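Local coordinates for family 88 glycosyl hydrolase (Bacteroides thetaiotaomicron, PDB 5NOA), which probably hydrolyses unsaturated uronic-acid-ended oligosaccharides, as relatives in glycoside hydrolase family 88 do, in a gut bacterium's breakdown of complex glycans, at residues A59-G64 against L78-G83; N65-F70 against A367-V372. All blocks are in the same frame, centred on the assembly; numbering follows the deposited sequence.

Contact 1 (A59-G64 against L78-G83)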
loop_
_atom_site.group_PDB
_atom_site.type_symbol
_atom_site.label_atom_id
_atom_site.label_comp_id
_atom_site.label_asym_id
_atom_site.label_seq_id
_atom_site.Cartn_x
_atom_site.Cartn_y
_atom_site.Cartn_z
ATOM N N ALA A 59 -0.446 0.914 -10.811
ATOM C CA ALA A 59 0.072 2.022 -10.020
ATOM C C ALA A 59 0.707 1.563 -8.711
ATOM O O ALA A 59 1.677 2.159 -8.237
ATOM C CB ALA A 59 -1.005 3.047 -9.775
ATOM N N ALA A 60 0.157 0.508 -8.115
ATOM C CA ALA A 60 0.701 -0.030 -6.883
ATOM C C ALA A 60 2.078 -0.611 -7.120
ATOM O O ALA A 60 2.987 -0.421 -6.313
ATOM C CB ALA A 60 -0.258 -1.047 -6.260
ATOM N N TYR A 61 2.259 -1.349 -8.215
ATOM C CA TYR A 61 3.584 -1.805 -8.610
ATOM C C TYR A 61 4.542 -0.617 -8.653
ATOM O O TYR A 61 5.653 -0.690 -8.115
ATOM C CB TYR A 61 3.581 -2.554 -9.968
ATOM C CG TYR A 61 4.987 -2.670 -10.470
ATOM C CD1 TYR A 61 5.887 -3.572 -9.915
ATOM C CD2 TYR A 61 5.492 -1.753 -11.381
ATOM C CE1 TYR A 61 7.233 -3.573 -10.270
ATOM C CE2 TYR A 61 6.817 -1.765 -11.743
ATOM C CZ TYR A 61 7.689 -2.655 -11.181
ATOM O OH TYR A 61 9.028 -2.606 -11.542
ATOM N N HIS A 62 4.135 0.474 -9.297
ATOM C CA HIS A 62 5.032 1.607 -9.459
ATOM C C HIS A 62 5.436 2.236 -8.140
ATOM O O HIS A 62 6.558 2.730 -8.025
ATOM C CB HIS A 62 4.481 2.615 -10.476
ATOM C CG HIS A 62 4.695 2.151 -11.875
ATOM N ND1 HIS A 62 5.916 2.296 -12.510
ATOM C CD2 HIS A 62 3.895 1.416 -12.695
ATOM C CE1 HIS A 62 5.839 1.669 -13.671
ATOM N NE2 HIS A 62 4.634 1.135 -13.818
ATOM N N THR A 63 4.564 2.185 -7.127
ATOM C CA THR A 63 4.978 2.666 -5.822
ATOM C C THR A 63 6.156 1.836 -5.289
ATOM O O THR A 63 7.058 2.380 -4.637
ATOM C CB THR A 63 3.854 2.807 -4.793
ATOM O OG1 THR A 63 3.374 1.526 -4.359
ATOM C CG2 THR A 63 2.743 3.638 -5.277
ATOM N N GLY A 64 6.146 0.540 -5.551
ATOM C CA GLY A 64 7.244 -0.308 -5.176
ATOM C C GLY A 64 8.494 -0.101 -6.010
ATOM O O GLY A 64 9.626 -0.148 -5.500
ATOM N N LEU A 78 14.079 3.983 -12.693
ATOM C CA LEU A 78 13.509 5.314 -12.949
ATOM C C LEU A 78 12.918 5.394 -14.349
ATOM O O LEU A 78 11.809 5.879 -14.547
ATOM C CB LEU A 78 14.568 6.385 -12.750
ATOM C CG LEU A 78 14.124 7.823 -13.037
ATOM C CD1 LEU A 78 12.949 8.202 -12.145
ATOM C CD2 LEU A 78 15.288 8.772 -12.828
ATOM N N GLU A 79 13.661 4.876 -15.318
ATOM C CA GLU A 79 13.185 4.889 -16.679
ATOM C C GLU A 79 11.881 4.125 -16.869
ATOM O O GLU A 79 11.019 4.540 -17.645
ATOM C CB GLU A 79 14.274 4.408 -17.640
ATOM C CG GLU A 79 15.447 5.400 -17.715
ATOM C CD GLU A 79 15.037 6.883 -17.860
ATOM O OE1 GLU A 79 14.385 7.209 -18.884
ATOM O OE2 GLU A 79 15.375 7.729 -16.952
ATOM N N TYR A 80 11.714 3.026 -16.154
ATOM C CA TYR A 80 10.514 2.221 -16.271
ATOM C C TYR A 80 9.283 2.964 -15.773
ATOM O O TYR A 80 8.252 2.962 -16.428
ATOM C CB TYR A 80 10.718 0.913 -15.502
ATOM C CG TYR A 80 9.701 -0.154 -15.823
ATOM C CD1 TYR A 80 9.812 -0.937 -16.945
ATOM C CD2 TYR A 80 8.637 -0.414 -14.957
ATOM C CE1 TYR A 80 8.899 -1.909 -17.251
ATOM C CE2 TYR A 80 7.732 -1.400 -15.240
ATOM C CZ TYR A 80 7.877 -2.151 -16.374
ATOM O OH TYR A 80 6.957 -3.155 -16.632
ATOM N N SER A 81 9.408 3.618 -14.606
ATOM C CA SER A 81 8.282 4.434 -14.125
ATOM C C SER A 81 8.016 5.678 -15.001
ATOM O O SER A 81 6.856 6.045 -15.225
ATOM C CB SER A 81 8.428 4.812 -12.663
ATOM O OG SER A 81 8.177 3.717 -11.824
ATOM N N LYS A 82 9.076 6.329 -15.494
ATOM C CA LYS A 82 8.891 7.458 -16.404
ATOM C C LYS A 82 8.154 6.998 -17.662
ATOM O O LYS A 82 7.255 7.698 -18.140
ATOM C CB LYS A 82 10.221 8.053 -16.841
ATOM C CG LYS A 82 10.875 8.910 -15.808
ATOM C CD LYS A 82 12.168 9.436 -16.381
ATOM C CE LYS A 82 12.859 10.348 -15.419
ATOM N NZ LYS A 82 14.231 10.625 -15.936
ATOM N N GLY A 83 8.499 5.820 -18.177
ATOM C CA GLY A 83 7.831 5.325 -19.375
ATOM C C GLY A 83 6.351 5.086 -19.154
ATOM O O GLY A 83 5.513 5.400 -20.007
#

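Contact 2 (N65-F70 against A367-V372)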
loop_
_atom_site.group_PDB
_atom_site.type_symbol
_atom_site.label_atom_id
_atom_site.label_comp_id
_atom_site.label_asym_id
_atom_site.label_seq_id
_atom_site.Cartn_x
_atom_site.Cartn_y
_atom_site.Cartn_z
ATOM N N ASN A 65 8.322 0.070 -7.319
ATOM C CA ASN A 65 9.461 0.363 -8.188
ATOM C C ASN A 65 10.161 1.663 -7.765
ATOM O O ASN A 65 11.389 1.719 -7.724
ATOM C CB ASN A 65 9.005 0.445 -9.635
ATOM C CG ASN A 65 10.170 0.660 -10.583
ATOM O OD1 ASN A 65 11.139 -0.098 -10.552
ATOM N ND2 ASN A 65 10.091 1.701 -11.412
ATOM N N MET A 66 9.362 2.684 -7.461
ATOM C CA MET A 66 9.929 3.922 -6.999
ATOM C C MET A 66 10.692 3.735 -5.710
ATOM O O MET A 66 11.803 4.288 -5.563
ATOM C CB MET A 66 8.895 5.027 -6.886
ATOM C CG MET A 66 8.380 5.515 -8.238
ATOM S SD MET A 66 9.619 6.007 -9.476
ATOM C CE MET A 66 10.440 7.369 -8.669
ATOM N N GLU A 67 10.160 2.939 -4.779
ATOM C CA GLU A 67 10.899 2.630 -3.566
ATOM C C GLU A 67 12.255 1.993 -3.883
ATOM O O GLU A 67 13.275 2.349 -3.272
ATOM C CB GLU A 67 10.069 1.713 -2.671
ATOM C CG GLU A 67 10.540 1.632 -1.244
ATOM C CD GLU A 67 10.131 2.807 -0.391
ATOM O OE1 GLU A 67 10.688 2.918 0.704
ATOM O OE2 GLU A 67 9.236 3.587 -0.781
ATOM N N ALA A 68 12.239 1.011 -4.784
ATOM C CA ALA A 68 13.487 0.348 -5.171
ATOM C C ALA A 68 14.483 1.331 -5.814
ATOM O O ALA A 68 15.674 1.225 -5.574
ATOM C CB ALA A 68 13.180 -0.814 -6.110
ATOM N N TYR A 69 13.985 2.287 -6.597
ATOM C CA TYR A 69 14.843 3.309 -7.175
ATOM C C TYR A 69 15.425 4.191 -6.092
ATOM O O TYR A 69 16.615 4.501 -6.099
ATOM C CB TYR A 69 14.089 4.153 -8.218
ATOM C CG TYR A 69 14.986 5.204 -8.788
ATOM C CD1 TYR A 69 16.076 4.838 -9.559
ATOM C CD2 TYR A 69 14.832 6.543 -8.459
ATOM C CE1 TYR A 69 16.937 5.784 -10.049
ATOM C CE2 TYR A 69 15.717 7.513 -8.955
ATOM C CZ TYR A 69 16.765 7.110 -9.738
ATOM O OH TYR A 69 17.633 8.056 -10.218
ATOM N N PHE A 70 14.596 4.628 -5.146
ATOM C CA PHE A 70 15.111 5.456 -4.044
ATOM C C PHE A 70 16.197 4.720 -3.256
ATOM O O PHE A 70 17.164 5.336 -2.788
ATOM C CB PHE A 70 14.004 5.849 -3.077
ATOM C CG PHE A 70 12.931 6.687 -3.669
ATOM C CD1 PHE A 70 13.124 7.457 -4.801
ATOM C CD2 PHE A 70 11.675 6.683 -3.082
ATOM C CE1 PHE A 70 12.103 8.227 -5.320
ATOM C CE2 PHE A 70 10.659 7.459 -3.595
ATOM C CZ PHE A 70 10.876 8.235 -4.714
ATOM N N ALA A 367 8.476 -4.058 1.330
ATOM C CA ALA A 367 8.979 -4.826 2.478
ATOM C C ALA A 367 10.478 -5.026 2.395
ATOM O O ALA A 367 11.190 -4.845 3.386
ATOM C CB ALA A 367 8.272 -6.136 2.542
ATOM N N ALA A 368 10.961 -5.415 1.223
ATOM C CA ALA A 368 12.394 -5.681 1.056
ATOM C C ALA A 368 13.231 -4.426 1.219
ATOM O O ALA A 368 14.293 -4.452 1.858
ATOM C CB ALA A 368 12.645 -6.331 -0.285
ATOM N N CYS A 369 12.772 -3.314 0.643
ATOM C CA CYS A 369 13.539 -2.092 0.744
ATOM C C CYS A 369 13.656 -1.668 2.205
ATOM O O CYS A 369 14.722 -1.197 2.642
ATOM C CB CYS A 369 12.922 -0.996 -0.095
ATOM S SG CYS A 369 13.108 -1.208 -1.892
ATOM N N GLU A 370 12.553 -1.735 2.929
ATOM C CA GLU A 370 12.582 -1.327 4.327
ATOM C C GLU A 370 13.456 -2.260 5.164
ATOM O O GLU A 370 14.100 -1.801 6.112
ATOM C CB GLU A 370 11.177 -1.193 4.899
ATOM C CG GLU A 370 11.131 -0.351 6.152
ATOM C CD GLU A 370 11.581 1.092 5.956
ATOM O OE1 GLU A 370 11.458 1.677 4.838
ATOM O OE2 GLU A 370 12.084 1.666 6.924
ATOM N N ARG A 371 13.509 -3.529 4.788
ATOM C CA ARG A 371 14.423 -4.440 5.458
ATOM C C ARG A 371 15.872 -4.056 5.262
ATOM O O ARG A 371 16.658 -4.129 6.201
ATOM C CB ARG A 371 14.211 -5.871 4.980
ATOM C CG ARG A 371 15.127 -6.819 5.723
ATOM C CD ARG A 371 14.690 -8.222 5.664
ATOM N NE ARG A 371 15.479 -9.075 6.540
ATOM C CZ ARG A 371 15.301 -9.208 7.854
ATOM N NH1 ARG A 371 14.362 -8.582 8.512
ATOM N NH2 ARG A 371 16.097 -10.026 8.518
ATOM N N VAL A 372 16.248 -3.666 4.042
ATOM C CA VAL A 372 17.618 -3.196 3.815
ATOM C C VAL A 372 17.951 -2.045 4.743
ATOM O O VAL A 372 19.035 -2.016 5.345
ATOM C CB VAL A 372 17.828 -2.804 2.343
ATOM C CG1 VAL A 372 19.169 -2.098 2.143
ATOM C CG2 VAL A 372 17.739 -4.005 1.455
#

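Contact 1 (A59-G64 against L78-G83)
His-62 meets Ser-81 edge-on: the hydroxyl lies close to the plane of the imidazole, and ND1 and OG share a hydrogen bond of 2.8 Å whose angle of 170° is almost straight. With CG beside the backbone N and opposite the carbonyl carbon, chi1 -78° swings the ring towards the facing helix, and its turn about CB-CG presents ND1. Asn-65, one residue beyond 59-64, gives Ser-81 OG a second polar partner through ND2, so the buried hydroxyl is held from two residues of helix 56-72.

Rings complete the contact. Tyr-80 comes up to His-62 obliquely, with Tyr-80 CD2 3.7 Å from His-62 CE1; the two planes are nearly parallel, yet the rings meet rim to rim and do not stack. Tyr-61 instead turns almost square to Tyr-80, at 87°, and its CE2 comes within 3.6 Å of Tyr-80 CE2. It also places CD2 over the centre of the neighbouring imidazole, 3.8 Å above its plane, while Trp-84, from the same helix as Tyr-80, stacks on the imidazole. The phenol ends find their partners outside the two segments: Tyr-61 OH bonds to Asn-41 and Gln-45, and Tyr-80 OH to the carbonyl O of His-48.

With His-62 replaced by alanine, Ser-81 OG would probably lose its imidazole partner, and a gap is likely to open between Tyr-61, Tyr-80 and Trp-84.

The helices are roughly antiparallel, their local axes 10.5 Å apart. Joined by a short turn, helices 56-72 and 75-87 form an alpha-helical hairpin with a small aromatic cluster at its interface, the kind of element from which the (alpha/alpha)6 barrel of family 88 is built.

Contact 2 (N65-F70 against A367-V372)
Cys-369 lays its sulfur against the backbone of the facing helix, SG lying 3.6 Å from Ala-68 CA. The thiol gets there with SG beside its own backbone N and opposite the carbonyl carbon (chi1 -72°). Because Ala-68 offers nothing larger than a methyl group, the sulfur can settle close to the main chain, with Ala-68 CB 4.2 Å from Cys-369 SG. Glu-67, one residue earlier, adds its aliphatic part: its CG packs 3.7 Å from Cys-369 CB.

From there Glu-67 bends at chi2 (79°), and its carboxylate comes near that of Glu-370, the two OE1 atoms being 4.4 Å apart. Two buried acids this close would be expected to repel each other, but Arg-373, on the next turn of helix 358-377, forms salt bridges through NH1 to both OE1 atoms and probably offsets much of that cost. Glu-370 is held further by Asn-304, which bonds to OE2. The pair of carboxylates is therefore bridged by one guanidinium group, while the carbon and sulfur packing lies beside it.

Helix 29-47 adds Ile-37 against Cys-369, and helix 289-304 packs on the Glu-370 side. Segments 65-70 and 367-372 run nearly parallel, 23° apart, at a local axis separation of 9.6 Å, with the small Ala-68 and Cys-369 facing each other where the backbones come nearest. Such parallel packing of an early helix on the last one is consistent with neighbours within one helical layer of an (alpha/alpha)6 barrel, where the last helix comes back beside one near the start, as expected if it completes the ring.

How the contacts relate
From the N terminus the chain first supplies 59-64 and then, without a break, 65-70, consecutive portions of helix 56-72. Contact 1 closes almost at once, across 13 mostly helical residues, when 78-83 folds back on the first portion. Contact 2 waits another 283 residues, until 367-372 returns to the second. The segments alternate along the chain, so the two closures cross rather than nest. Their centres lie 12 Å apart, and they also touch directly: Met-66 SD packs 3.6 Å from Ser-81 OG. Helix 56-72 thus joins a local hairpin partner to the C-terminal helix, tying short-range and probably ring-closing packing together.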